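Local coordinates for ferritin (Pseudo-nitzschia multiseries, PDB 4IWK), which oxidises ferrous iron at a ferroxidase centre and probably stores it as ferric hydroxide inside a shell of 24 subunits, at residues R11-E16 with G55-A60; Q21-A26 with A40-E45; S27-Q32 with S82-V87; N61-P66 with C112-V117. All coordinates share one frame; numbering follows the deposited sequence. Where two conformers were deposited one is given.

Contact 1: R11-E16 with G55-A60. With FE (Fe (III) ion), chain G.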
# COMPACT_ATOMS: atom_id res chain seq x y z
N ARG A 11 55.65 8.31 11.25
CA ARG A 11 55.78 7.07 12.01
C ARG A 11 54.38 6.46 12.39
O ARG A 11 54.24 5.27 12.61
CB ARG A 11 56.65 7.22 13.26
CG ARG A 11 58.15 7.23 13.02
CD ARG A 11 58.81 8.15 14.04
NE ARG A 11 60.09 7.67 14.54
CZ ARG A 11 60.33 7.37 15.81
NH1 ARG A 11 59.38 7.50 16.74
NH2 ARG A 11 61.53 6.93 16.17
N GLN A 12 53.40 7.34 12.61
CA GLN A 12 52.10 6.85 13.10
C GLN A 12 51.48 6.01 11.95
O GLN A 12 50.82 4.95 12.22
CB GLN A 12 51.10 7.97 13.50
CG GLN A 12 49.84 7.41 14.16
CD GLN A 12 50.18 6.69 15.48
OE1 GLN A 12 51.14 7.08 16.16
NE2 GLN A 12 49.46 5.66 15.83
N VAL A 13 51.61 6.47 10.72
CA VAL A 13 51.08 5.69 9.59
C VAL A 13 51.77 4.35 9.57
O VAL A 13 51.11 3.30 9.43
CB VAL A 13 51.35 6.38 8.22
CG1 VAL A 13 50.94 5.48 7.06
CG2 VAL A 13 50.59 7.73 8.15
N THR A 14 53.10 4.36 9.70
CA THR A 14 53.81 3.08 9.77
C THR A 14 53.32 2.16 10.90
O THR A 14 53.13 0.95 10.68
CB THR A 14 55.31 3.30 9.96
OG1 THR A 14 55.73 4.16 8.93
CG2 THR A 14 56.09 1.92 9.83
N GLN A 15 53.03 2.74 12.09
CA GLN A 15 52.64 1.91 13.22
C GLN A 15 51.22 1.30 12.93
O GLN A 15 50.98 0.12 13.30
CB GLN A 15 52.61 2.82 14.45
CG GLN A 15 52.10 2.07 15.73
CD GLN A 15 52.98 0.86 16.10
OE1 GLN A 15 54.19 0.86 15.82
NE2 GLN A 15 52.37 -0.20 16.64
N GLU A 16 50.33 2.09 12.29
CA GLU A 16 48.95 1.53 12.06
C GLU A 16 49.09 0.41 11.03
O GLU A 16 48.44 -0.66 11.22
CB GLU A 16 48.02 2.60 11.45
CG GLU A 16 47.76 3.76 12.48
CD GLU A 16 47.12 3.43 13.79
OE1 GLU A 16 46.50 2.37 13.85
OE2 GLU A 16 47.22 4.27 14.72
N GLY A 55 43.39 7.09 7.41
CA GLY A 55 42.84 8.33 8.00
C GLY A 55 43.98 9.29 8.25
O GLY A 55 43.88 10.53 7.98
N PHE A 56 45.09 8.78 8.79
CA PHE A 56 46.31 9.65 9.04
C PHE A 56 46.88 10.15 7.69
O PHE A 56 47.24 11.33 7.57
CB PHE A 56 47.40 8.91 9.84
CG PHE A 56 47.15 8.95 11.33
CD1 PHE A 56 46.18 8.19 11.93
CD2 PHE A 56 47.81 9.94 12.07
CE1 PHE A 56 45.90 8.33 13.32
CE2 PHE A 56 47.52 10.09 13.40
CZ PHE A 56 46.59 9.30 14.05
N VAL A 57 46.94 9.31 6.64
CA VAL A 57 47.52 9.77 5.35
C VAL A 57 46.61 10.86 4.78
O VAL A 57 47.16 11.91 4.32
CB VAL A 57 47.51 8.60 4.33
CG1 VAL A 57 47.81 9.16 2.92
CG2 VAL A 57 48.59 7.60 4.77
N ASP A 58 45.28 10.69 4.86
CA ASP A 58 44.33 11.70 4.27
C ASP A 58 44.52 13.04 5.02
O ASP A 58 44.66 14.06 4.38
CB ASP A 58 42.89 11.19 4.47
CG ASP A 58 41.88 12.11 3.82
OD1 ASP A 58 42.15 12.68 2.75
OD2 ASP A 58 40.88 12.34 4.45
N PHE A 59 44.59 12.99 6.37
CA PHE A 59 44.75 14.29 7.09
C PHE A 59 46.11 14.88 6.78
O PHE A 59 46.22 16.12 6.52
CB PHE A 59 44.65 14.07 8.62
CG PHE A 59 44.80 15.32 9.38
CD1 PHE A 59 43.70 16.14 9.60
CD2 PHE A 59 46.05 15.66 9.86
CE1 PHE A 59 43.85 17.32 10.32
CE2 PHE A 59 46.23 16.85 10.62
CZ PHE A 59 45.08 17.67 10.83
N ALA A 60 47.15 14.08 6.70
CA ALA A 60 48.51 14.62 6.38
C ALA A 60 48.50 15.29 5.03
O ALA A 60 49.04 16.41 4.87
CB ALA A 60 49.61 13.54 6.43
FE FE G . 45.19 1.72 15.23
O HOH W 1 45.58 3.36 16.42
O HOH W 2 44.30 0.80 16.92

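Contact 2: Q21-A26 with A40-E45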
# COMPACT_ATOMS: atom_id res chain seq x y z
N GLN A 21 49.31 -5.60 9.86
CA GLN A 21 50.00 -6.86 9.45
C GLN A 21 50.11 -7.81 10.61
O GLN A 21 50.04 -9.05 10.44
CB GLN A 21 51.44 -6.53 8.89
CG GLN A 21 51.39 -5.91 7.51
CD GLN A 21 50.91 -7.01 6.49
OE1 GLN A 21 49.70 -7.06 6.24
NE2 GLN A 21 51.82 -7.86 6.00
N VAL A 22 50.34 -7.29 11.84
CA VAL A 22 50.36 -8.17 12.99
C VAL A 22 48.97 -8.87 13.21
O VAL A 22 48.88 -10.10 13.50
CB VAL A 22 50.80 -7.39 14.24
CG1 VAL A 22 50.65 -8.31 15.50
CG2 VAL A 22 52.32 -6.95 14.09
N TYR A 23 47.90 -8.09 13.10
CA TYR A 23 46.56 -8.72 13.18
C TYR A 23 46.37 -9.73 12.09
O TYR A 23 45.78 -10.79 12.38
CB TYR A 23 45.50 -7.57 13.05
CG TYR A 23 45.19 -6.97 14.41
CD1 TYR A 23 45.38 -5.61 14.67
CD2 TYR A 23 44.47 -7.72 15.35
CE1 TYR A 23 45.04 -5.03 15.93
CE2 TYR A 23 44.07 -7.17 16.58
CZ TYR A 23 44.34 -5.83 16.84
OH TYR A 23 43.95 -5.22 18.02
N LEU A 24 46.91 -9.48 10.87
CA LEU A 24 46.70 -10.48 9.82
C LEU A 24 47.53 -11.73 10.23
O LEU A 24 47.04 -12.86 10.07
CB LEU A 24 47.23 -9.94 8.48
CG LEU A 24 47.20 -10.95 7.34
CD1 LEU A 24 45.70 -11.33 7.11
CD2 LEU A 24 47.73 -10.33 6.05
N SER A 25 48.75 -11.55 10.75
CA SER A 25 49.52 -12.71 11.22
C SER A 25 48.76 -13.52 12.32
O SER A 25 48.78 -14.77 12.28
CB SER A 25 50.92 -12.28 11.72
OG SER A 25 50.89 -11.68 13.01
N ALA A 26 48.10 -12.81 13.25
CA ALA A 26 47.28 -13.51 14.28
C ALA A 26 46.13 -14.29 13.61
O ALA A 26 45.84 -15.43 14.01
CB ALA A 26 46.74 -12.53 15.30
N ALA A 40 38.52 -14.56 12.56
CA ALA A 40 37.69 -13.50 11.89
C ALA A 40 37.75 -12.20 12.66
O ALA A 40 37.81 -11.13 12.00
CB ALA A 40 36.24 -14.01 11.81
N TYR A 41 37.87 -12.25 14.01
CA TYR A 41 38.07 -11.05 14.80
C TYR A 41 39.37 -10.40 14.36
O TYR A 41 39.42 -9.16 14.18
CB TYR A 41 38.01 -11.38 16.27
CG TYR A 41 37.99 -10.16 17.16
CD1 TYR A 41 36.79 -9.77 17.79
CD2 TYR A 41 39.17 -9.47 17.48
CE1 TYR A 41 36.76 -8.70 18.63
CE2 TYR A 41 39.12 -8.34 18.28
CZ TYR A 41 37.94 -7.98 18.85
OH TYR A 41 37.95 -6.88 19.70
N MET A 42 40.42 -11.19 14.28
CA MET A 42 41.75 -10.59 13.93
C MET A 42 41.70 -9.98 12.49
O MET A 42 42.30 -8.90 12.26
CB MET A 42 42.88 -11.64 14.04
CG MET A 42 43.05 -12.21 15.46
SD MET A 42 43.52 -10.87 16.60
CE MET A 42 43.67 -11.63 18.26
N LEU A 43 41.06 -10.67 11.55
CA LEU A 43 40.94 -10.10 10.20
C LEU A 43 40.18 -8.75 10.18
O LEU A 43 40.62 -7.84 9.47
CB LEU A 43 40.34 -11.23 9.30
CG LEU A 43 40.54 -10.96 7.87
CD1 LEU A 43 42.02 -11.27 7.56
CD2 LEU A 43 39.61 -12.01 7.26
N ALA A 44 39.12 -8.62 10.98
CA ALA A 44 38.36 -7.38 11.02
C ALA A 44 39.29 -6.31 11.60
O ALA A 44 39.29 -5.19 11.09
CB ALA A 44 37.08 -7.58 11.86
N GLU A 45 40.03 -6.62 12.66
CA GLU A 45 40.96 -5.62 13.14
C GLU A 45 42.09 -5.31 12.20
O GLU A 45 42.53 -4.11 12.21
CB GLU A 45 41.67 -6.12 14.40
CG GLU A 45 40.75 -6.13 15.60
CD GLU A 45 40.43 -4.71 15.99
OE1 GLU A 45 41.33 -3.81 15.89
OE2 GLU A 45 39.25 -4.54 16.32

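Contact 3: S27-Q32 with S82-V87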
# COMPACT_ATOMS: atom_id res chain seq x y z
N SER A 27 45.47 -13.68 12.63
CA SER A 27 44.38 -14.38 11.92
C SER A 27 44.89 -15.68 11.28
O SER A 27 44.22 -16.71 11.26
CB SER A 27 43.77 -13.47 10.84
OG SER A 27 44.49 -13.53 9.61
N ILE A 28 46.11 -15.63 10.75
CA ILE A 28 46.67 -16.86 10.08
C ILE A 28 46.93 -17.90 11.14
O ILE A 28 46.54 -19.04 10.99
CB ILE A 28 47.97 -16.46 9.30
CG1 ILE A 28 47.61 -15.60 8.09
CG2 ILE A 28 48.67 -17.76 8.94
CD1 ILE A 28 48.87 -14.94 7.51
N TRP A 29 47.55 -17.51 12.29
CA TRP A 29 47.78 -18.48 13.32
C TRP A 29 46.48 -19.10 13.76
O TRP A 29 46.37 -20.33 13.95
CB TRP A 29 48.55 -17.79 14.53
CG TRP A 29 49.03 -18.86 15.48
CD1 TRP A 29 50.28 -19.46 15.48
CD2 TRP A 29 48.27 -19.47 16.53
NE1 TRP A 29 50.33 -20.43 16.48
CE2 TRP A 29 49.11 -20.47 17.14
CE3 TRP A 29 46.94 -19.34 16.98
CZ2 TRP A 29 48.66 -21.28 18.26
CZ3 TRP A 29 46.48 -20.14 18.06
CH2 TRP A 29 47.35 -21.15 18.67
N PHE A 30 45.46 -18.27 14.06
CA PHE A 30 44.19 -18.81 14.52
C PHE A 30 43.59 -19.74 13.46
O PHE A 30 43.10 -20.79 13.84
CB PHE A 30 43.24 -17.65 14.78
CG PHE A 30 43.51 -16.99 16.11
CD1 PHE A 30 43.66 -17.78 17.24
CD2 PHE A 30 43.61 -15.62 16.22
CE1 PHE A 30 43.87 -17.21 18.54
CE2 PHE A 30 43.81 -15.03 17.50
CZ PHE A 30 43.97 -15.83 18.66
N ASP A 31 43.62 -19.36 12.18
CA ASP A 31 42.95 -20.19 11.14
C ASP A 31 43.71 -21.48 11.02
O ASP A 31 43.11 -22.54 10.87
CB ASP A 31 42.93 -19.47 9.79
CG ASP A 31 41.67 -18.71 9.56
OD1 ASP A 31 40.57 -19.09 10.07
OD2 ASP A 31 41.69 -17.68 8.83
N GLN A 32 45.02 -21.41 11.10
CA GLN A 32 45.81 -22.66 10.98
C GLN A 32 45.53 -23.61 12.12
O GLN A 32 45.79 -24.85 12.04
CB GLN A 32 47.30 -22.33 10.94
CG GLN A 32 47.78 -21.70 9.67
CD GLN A 32 49.26 -21.30 9.76
OE1 GLN A 32 49.90 -21.29 10.88
NE2 GLN A 32 49.84 -20.89 8.58
N SER A 82 52.23 -20.30 20.72
CA SER A 82 51.91 -21.74 20.80
C SER A 82 50.47 -21.92 21.38
O SER A 82 49.92 -23.04 21.44
CB SER A 82 53.04 -22.48 21.55
OG SER A 82 53.08 -21.92 22.80
N SER A 83 49.80 -20.82 21.77
CA SER A 83 48.43 -20.99 22.20
C SER A 83 47.65 -19.71 22.00
O SER A 83 48.29 -18.68 21.70
CB SER A 83 48.41 -21.29 23.72
OG SER A 83 48.90 -20.16 24.41
N PRO A 84 46.29 -19.76 22.05
CA PRO A 84 45.52 -18.47 21.91
C PRO A 84 45.94 -17.45 22.92
O PRO A 84 45.98 -16.24 22.58
CB PRO A 84 44.04 -18.88 22.07
CG PRO A 84 44.08 -20.33 21.52
CD PRO A 84 45.39 -20.94 22.03
N GLU A 85 46.22 -17.88 24.14
CA GLU A 85 46.68 -16.86 25.12
C GLU A 85 47.93 -16.06 24.66
O GLU A 85 47.99 -14.80 24.87
CB GLU A 85 47.02 -17.55 26.44
CG GLU A 85 47.18 -16.46 27.49
CD GLU A 85 47.55 -17.05 28.84
OE1 GLU A 85 47.09 -18.17 29.10
OE2 GLU A 85 48.26 -16.35 29.63
N ASP A 86 48.89 -16.74 24.01
CA ASP A 86 50.07 -16.06 23.56
C ASP A 86 49.68 -15.02 22.51
O ASP A 86 50.27 -13.93 22.45
CB ASP A 86 51.03 -17.05 22.87
CG ASP A 86 51.64 -18.09 23.83
OD1 ASP A 86 51.72 -17.82 25.05
OD2 ASP A 86 52.11 -19.14 23.31
N VAL A 87 48.80 -15.40 21.60
CA VAL A 87 48.44 -14.50 20.51
C VAL A 87 47.71 -13.24 21.13
O VAL A 87 48.09 -12.11 20.82
CB VAL A 87 47.45 -15.14 19.53
CG1 VAL A 87 47.25 -14.17 18.33
CG2 VAL A 87 48.09 -16.45 18.98

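Contact 4: N61-P66 with C112-V117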
# COMPACT_ATOMS: atom_id res chain seq x y z
N ASN A 61 47.85 14.66 4.03
CA ASN A 61 47.77 15.26 2.69
C ASN A 61 47.11 16.64 2.77
O ASN A 61 47.61 17.61 2.19
CB ASN A 61 46.94 14.39 1.67
CG ASN A 61 47.67 13.04 1.28
OD1 ASN A 61 48.89 12.88 1.51
ND2 ASN A 61 46.89 12.07 0.84
N LYS A 62 46.00 16.71 3.51
CA LYS A 62 45.22 17.98 3.59
C LYS A 62 46.04 19.00 4.34
O LYS A 62 45.94 20.21 3.96
CB LYS A 62 43.89 17.72 4.35
CG LYS A 62 42.92 16.94 3.46
CD LYS A 62 41.54 16.71 4.03
CE LYS A 62 41.53 16.03 5.35
NZ LYS A 62 40.04 15.90 5.64
N ARG A 63 46.85 18.59 5.34
CA ARG A 63 47.57 19.56 6.17
C ARG A 63 48.97 19.84 5.63
O ARG A 63 49.80 20.39 6.33
CB ARG A 63 47.56 19.08 7.65
CG ARG A 63 46.96 20.19 8.60
CD ARG A 63 47.79 21.46 8.62
NE ARG A 63 49.02 21.09 9.26
CZ ARG A 63 49.18 21.02 10.57
NH1 ARG A 63 48.19 21.52 11.29
NH2 ARG A 63 50.38 20.57 11.10
N ASN A 64 49.27 19.33 4.42
CA ASN A 64 50.63 19.48 3.87
C ASN A 64 51.70 18.91 4.73
O ASN A 64 52.83 19.42 4.79
CB ASN A 64 50.90 20.96 3.38
CG ASN A 64 49.77 21.47 2.54
OD1 ASN A 64 49.05 22.41 3.00
ND2 ASN A 64 49.44 20.81 1.45
N ILE A 65 51.44 17.75 5.32
CA ILE A 65 52.43 17.01 6.07
C ILE A 65 52.93 15.94 5.05
O ILE A 65 52.19 15.06 4.69
CB ILE A 65 51.83 16.37 7.33
CG1 ILE A 65 51.40 17.49 8.34
CG2 ILE A 65 52.83 15.40 7.99
CD1 ILE A 65 50.59 16.97 9.54
N PRO A 66 54.18 15.97 4.66
CA PRO A 66 54.53 15.07 3.55
C PRO A 66 54.63 13.63 4.09
O PRO A 66 55.17 13.39 5.17
CB PRO A 66 55.91 15.60 3.10
CG PRO A 66 56.00 17.00 3.63
CD PRO A 66 55.23 17.00 4.93
N CYS A 112 54.28 22.02 19.96
CA CYS A 112 54.27 22.90 18.75
C CYS A 112 53.00 23.77 18.78
O CYS A 112 52.81 24.51 17.86
CB CYS A 112 54.22 22.06 17.46
SG CYS A 112 55.86 21.36 17.15
N HIS A 113 52.17 23.65 19.82
CA HIS A 113 50.82 24.27 19.82
C HIS A 113 50.04 24.04 18.54
O HIS A 113 49.42 24.92 17.96
CB HIS A 113 50.99 25.85 20.00
CG HIS A 113 51.60 26.24 21.32
ND1 HIS A 113 52.51 25.46 22.01
CD2 HIS A 113 51.40 27.34 22.07
CE1 HIS A 113 52.85 26.08 23.14
NE2 HIS A 113 52.17 27.21 23.20
N ASP A 114 50.07 22.79 18.02
CA ASP A 114 49.40 22.45 16.79
C ASP A 114 48.00 21.98 17.16
O ASP A 114 47.72 20.78 17.36
CB ASP A 114 50.19 21.36 16.08
CG ASP A 114 49.75 21.19 14.64
OD1 ASP A 114 48.58 21.31 14.36
OD2 ASP A 114 50.65 20.94 13.79
N PHE A 115 47.12 22.95 17.31
CA PHE A 115 45.75 22.70 17.78
C PHE A 115 45.00 21.77 16.84
O PHE A 115 44.17 20.97 17.26
CB PHE A 115 45.00 24.03 18.00
CG PHE A 115 45.61 24.83 19.12
CD1 PHE A 115 45.44 24.50 20.45
CD2 PHE A 115 46.40 25.97 18.82
CE1 PHE A 115 46.10 25.24 21.47
CE2 PHE A 115 47.01 26.73 19.83
CZ PHE A 115 46.87 26.35 21.15
N ALA A 116 45.25 21.95 15.52
CA ALA A 116 44.51 21.09 14.58
C ALA A 116 44.94 19.64 14.71
O ALA A 116 44.07 18.78 14.66
CB ALA A 116 44.74 21.57 13.11
N VAL A 117 46.26 19.36 14.79
CA VAL A 117 46.70 17.99 14.96
C VAL A 117 46.13 17.45 16.31
O VAL A 117 45.58 16.34 16.32
CB VAL A 117 48.25 17.82 14.89
CG1 VAL A 117 48.61 16.41 15.33
CG2 VAL A 117 48.65 18.05 13.40

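Contact 1: R11-E16 with G55-A60
This is a buried, antiparallel helix-helix contact inside the ferritin four-helix bundle, where Gln12, Val13 and Glu16 of helix 3-32 meet Phe56 and Val57 of helix 36-62 next to the iron site. The two short axes approach to 9.6 Å and run at 159° to each other. Phe56 is the central side chain. Gln12 lays its aliphatic part over one face of the ring, a CH-pi contact with CG 3.8 Å from the ring centroid and displaced toward the rim. CG stands anti to the backbone N of Gln12 (chi1 -173°), which sends it to the ring, and the bend at chi2 then turns the amide off toward Glu16. At the root of the Phe56 side chain, Val13 CG2 rests 3.8 Å from Phe56 CB, while Val13 CG1 meets Val57 CG2 at 3.9 Å, the two valines crossing at about a right angle. Phe9, Phe120 and Phe124 also pack against the Phe56 ring. Cutting Phe56 back to an alanine would probably open a gap between the helices and leave the Gln12 methylenes without the ring they lie on, so that its amide would be less firmly placed beside Glu16. That amide is held at both ends: OE1 bonds to Ser101, and NE2 donates 2.9 Å to Glu16 OE2, the acceptor lying in the amide plane. Glu16 OE2 also accepts from an iron-bound water. The ferric ion, which Glu49 and His52 bind as well, takes the other carboxylate oxygen, Glu16 OE1, at 2.0 Å.

Contact 2: Q21-A26 with A40-E45
Tyr23 and Met42 sit at the closest backbone approach, 5.2 Å between their CA atoms, where the segments of helices 3-32 and 36-62 run antiparallel at 164° with axes 7.7 Å apart. This spacing is tight enough for the Tyr23 carbonyl oxygen to touch Met42 CB. The phenol ring of Tyr23 reaches across to the second helix and lies alongside Glu45, pointing the same way. Glu45 CB sits over the centre of one ring face, 3.3 Å from the Tyr23 centroid and 11° off the normal, a close CH-pi contact, and Glu45 CG follows over the outer part of the ring. Met42 takes the edge instead: its SD lies near the ring plane, 3.5 Å from Tyr23 CD2, in a Met-aromatic contact. Met42 CG stands beside its own backbone N (chi1 -61°), 3.7 Å from Ala26 CB, and the bend at chi2 carries SD to the edge of the Tyr23 ring.

Within the ferritin four-helix bundle, this pair of helices helps to form the wall of the ferroxidase region. Glu45 OE1 is a ligand of a ferric ion shared with Glu48 and Glu131, while the Tyr23 hydroxyl is hydrogen-bonded to Glu95, a ligand of a neighbouring ion. The ring therefore braces the stem of one iron ligand while its hydroxyl holds another. On the outer flank Leu24 and Leu43 point the same way, CD1 to CD1 at 3.7 Å, and both pack on Leu54 of a neighbouring subunit.

Contact 3: S27-Q32 with S82-V87
Trp29 holds its indole anti to the backbone N (chi1 -169°) and Phe30 holds its ring beside its own N (chi1 -80°), and with these different choices two consecutive residues near the end of helix 3-32 reach Val87 and Pro84. Val87 fits between them with one methyl for each. Its CG2 lies over a face of the six-membered ring of Trp29, 4.1 Å from the centroid and offset toward the rim, a CH-pi contact. CG1 turns to Phe30 and touches CE2 at 3.6 Å, the two side chains coming from opposite directions. Pro84 serves both aromatics too: its CB meets the edge of the Phe30 ring near the ring plane, whereas its CD approaches Trp29 CH2 at 3.9 Å. The far end of the indole runs along the backbone of Ser82 and Ser83, with Trp29 CH2 3.6 Å from Ser83 C.

The backbone that the indole touches is the start of helix 84-111 of the ferritin bundle, and a capping box shapes it. Ser83 is the N-cap; its OG accepts a weak bond from Asp86 N, and Asp86 OD2 accepts in return a weak bond from Ser83 N. The same oxygen, through its anti lone pair, takes a firmer bond from Ser82 N at 2.8 Å. Asp86 thus ties down the turn leading into the helix, and so probably helps to position Pro84 and the backbone beside Trp29. Around the aromatic pair, Met38 and Met42 of helix 36-62 pack on Phe30, and Trp81 lies against Val87.

Contact 4: N61-P66 with C112-V117
Arg63 and Asp114 meet end-on in a two-pronged salt bridge, with Arg63 NH2 2.7 Å from Asp114 OD2 and NH1 3.1 Å from OD1. Each carboxylate oxygen uses its syn lone pair; the two flat groups are nearly coplanar (17° apart), and both bonds are close to straight. Bends at chi2 and chi3 (-63° and -68°) curl the Arg63 chain round to present this edge. Ala116 CB lies near the guanidinium plane 3.9 Å from NH1, and Val117 CG2 comes within 3.8 Å of NH2.

What sets the carboxylate is the helix start behind it. Asp114 is the N-cap of helix 115-145, and its OD1 accepts from Val117 N at 3.1 Å, from above the carboxylate plane, besides serving Arg63. With Asp114 replaced by an alanine, the guanidinium would probably lose its charge partner and the first turn of the helix its side-chain cap. On the other segment, Asn64 with positive phi closes helix 36-62, and Ile65 then turns inward toward Leu6 and Phe9. The arrangement joins two helix ends of the ferritin bundle: a Schellman motif terminating one helix, bridged by arginine to the N-cap aspartate of another.

How the contacts relate
Contacts 3, 2, 1 and 4 follow one another along the long axis of the bundle. Contacts 2 and 3, centres about 10 Å apart, make one continuous packing layer: Met42 CE lies 3.5 Å from Phe30 CE2, and Ala26 CB 3.5 Å from Val87 CG1. Contacts 1 and 4, about 12 Å between centres, are joined by a probable hydrogen bond from Ile65 N to Ala60 O and by Phe59 on Val117. Contacts 1 and 2 share their two helices but do not touch; their centres are about 19 Å apart, and Glu16 and Glu45 supply ligands to different ferric ions of the ferroxidase region. The centres of contacts 3 and 4 are about 39 Å apart, on opposite sides of the chain's centre.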